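Local coordinates for putative uncharacterized protein (Campylobacter jejuni, PDB 5TPU) that is of unknown function but belongs to the WxcM-like family of the cupin clan and is modelled as a two-chain assembly with bound thymidine-5'-diphosphate, at residues A[104-107]-A[108-112]. The protein carries 3 engineered substitutions. Residues are numbered along the deposited sequence; the frame is centred on the assembly and turned at random.
Sequences KNFS and YGAKL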
loop_
_atom_site.group_PDB
_atom_site.type_symbol
_atom_site.label_atom_id
_atom_site.label_comp_id
_atom_site.label_asym_id
_atom_site.label_seq_id
_atom_site.Cartn_x
_atom_site.Cartn_y
_atom_site.Cartn_z
ATOM N N LYS A 104 17.942 5.819 1.195
ATOM C CA LYS A 104 18.511 7.017 1.748
ATOM C C LYS A 104 17.915 8.246 1.091
ATOM O O LYS A 104 17.085 8.128 0.207
ATOM C CB LYS A 104 20.050 6.983 1.576
ATOM C CG LYS A 104 20.535 7.115 0.132
ATOM C CD LYS A 104 22.068 7.139 0.003
ATOM C CE LYS A 104 22.426 7.524 -1.423
ATOM N NZ LYS A 104 23.886 7.724 -1.630
ATOM N N ASN A 105 18.370 9.414 1.540
ATOM C CA ASN A 105 17.881 10.696 1.108
ATOM C C ASN A 105 16.375 10.749 0.961
ATOM O O ASN A 105 15.907 11.276 -0.043
ATOM C CB ASN A 105 18.508 11.061 -0.245
ATOM C CG ASN A 105 19.999 11.159 -0.159
ATOM O OD1 ASN A 105 20.521 11.789 0.761
ATOM N ND2 ASN A 105 20.705 10.517 -1.099
ATOM N N PHE A 106 15.628 10.227 1.930
ATOM C CA PHE A 106 14.170 10.421 1.926
ATOM C C PHE A 106 13.911 11.913 2.044
ATOM O O PHE A 106 14.495 12.554 2.900
ATOM C CB PHE A 106 13.471 9.703 3.076
ATOM C CG PHE A 106 13.414 8.227 2.892
ATOM C CD1 PHE A 106 14.531 7.451 3.147
ATOM C CD2 PHE A 106 12.285 7.623 2.418
ATOM C CE1 PHE A 106 14.497 6.095 2.952
ATOM C CE2 PHE A 106 12.218 6.250 2.278
ATOM C CZ PHE A 106 13.328 5.481 2.523
ATOM N N SER A 107 13.098 12.476 1.172
ATOM C CA SER A 107 12.647 13.831 1.440
ATOM C C SER A 107 11.844 13.825 2.760
ATOM O O SER A 107 11.317 12.791 3.192
ATOM C CB SER A 107 11.838 14.358 0.279
ATOM O OG SER A 107 10.674 13.607 0.117
ATOM N N TYR A 108 11.853 14.951 3.458
ATOM C CA TYR A 108 11.258 15.008 4.771
ATOM C C TYR A 108 9.788 14.615 4.739
ATOM O O TYR A 108 9.034 15.176 3.981
ATOM C CB TYR A 108 11.323 16.430 5.268
ATOM C CG TYR A 108 10.848 16.559 6.672
ATOM C CD1 TYR A 108 11.727 16.388 7.705
ATOM C CD2 TYR A 108 9.509 16.883 6.977
ATOM C CE1 TYR A 108 11.322 16.509 9.013
ATOM C CE2 TYR A 108 9.099 17.034 8.275
ATOM C CZ TYR A 108 10.001 16.845 9.286
ATOM O OH TYR A 108 9.653 16.967 10.607
ATOM N N GLY A 109 9.414 13.616 5.526
ATOM C CA GLY A 109 8.064 13.162 5.576
ATOM C C GLY A 109 7.650 12.356 4.375
ATOM O O GLY A 109 6.482 12.089 4.223
ATOM N N ALA A 110 8.583 11.893 3.561
ATOM C CA ALA A 110 8.210 11.075 2.420
ATOM C C ALA A 110 7.613 9.759 2.872
ATOM O O ALA A 110 7.874 9.312 3.979
ATOM C CB ALA A 110 9.410 10.797 1.537
ATOM N N LYS A 111 6.812 9.163 2.000
ATOM C CA LYS A 111 6.077 7.960 2.309
ATOM C C LYS A 111 6.302 6.886 1.289
ATOM O O LYS A 111 6.067 7.078 0.112
ATOM C CB LYS A 111 4.577 8.231 2.437
ATOM C CG LYS A 111 4.260 9.308 3.466
ATOM C CD LYS A 111 2.747 9.452 3.726
ATOM C CE LYS A 111 2.365 10.790 4.383
ATOM N NZ LYS A 111 2.960 11.941 3.625
ATOM N N LEU A 112 6.697 5.729 1.769
ATOM C CA LEU A 112 7.023 4.607 0.927
ATOM C C LEU A 112 6.079 3.465 1.219
ATOM O O LEU A 112 5.991 3.047 2.342
ATOM C CB LEU A 112 8.425 4.163 1.253
ATOM C CG LEU A 112 8.920 2.849 0.631
ATOM C CD1 LEU A 112 9.006 2.919 -0.881
ATOM C CD2 LEU A 112 10.282 2.626 1.241
HETATM O O HOH W 1 8.566 14.810 1.364
#
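The Phe106 ring meets Ala110 and Leu112 with one edge, both methyls lying near its plane. CD2 of Phe106 is 4.4 Å from CB of Ala110, and CE2 of Phe106 is 4.2 Å from CD2 of Leu112. These are apolar contacts, made by the edge that faces the start of strand 111-116. Met66 of strand 62-68, Cys71, Thr46 and Arg52 also touch the buried side chain of Phe106. Tyr108 behaves differently. Its first side-chain bond points away from 104-107, yet CB still touches C of Ser107 at 3.7 Å. CG is anti to the backbone N (chi1 -175°). The phenol ring makes no contact with 104-107.

Ser107 to Ala110 form a type II beta turn, within the connection from strand 99-104 to strand 111-116 of the cupin-type fold. Gly109 holds the third position with a positive phi, a backbone shape that favours glycine. The turn is closed by Ala110 N, which donates to Ser107 O at 2.9 Å with an N-H...O angle of 153°.

The Ser107 hydroxyl lies between its own backbone N and carbonyl carbon (chi1 64°). From there OG comes to 3.4 Å from CB of Ala110. The same OG is hydrogen-bonded at 2.7 Å to a water, which donates a hydrogen bond to Tyr108 O, also at 2.7 Å. Ser70 N is a further hydrogen-bond partner of this hydroxyl, tying the turn to the neighbouring loop between strands 62-68 and 71-76, and Thr46 OG1 hydrogen-bonds Ala110 O.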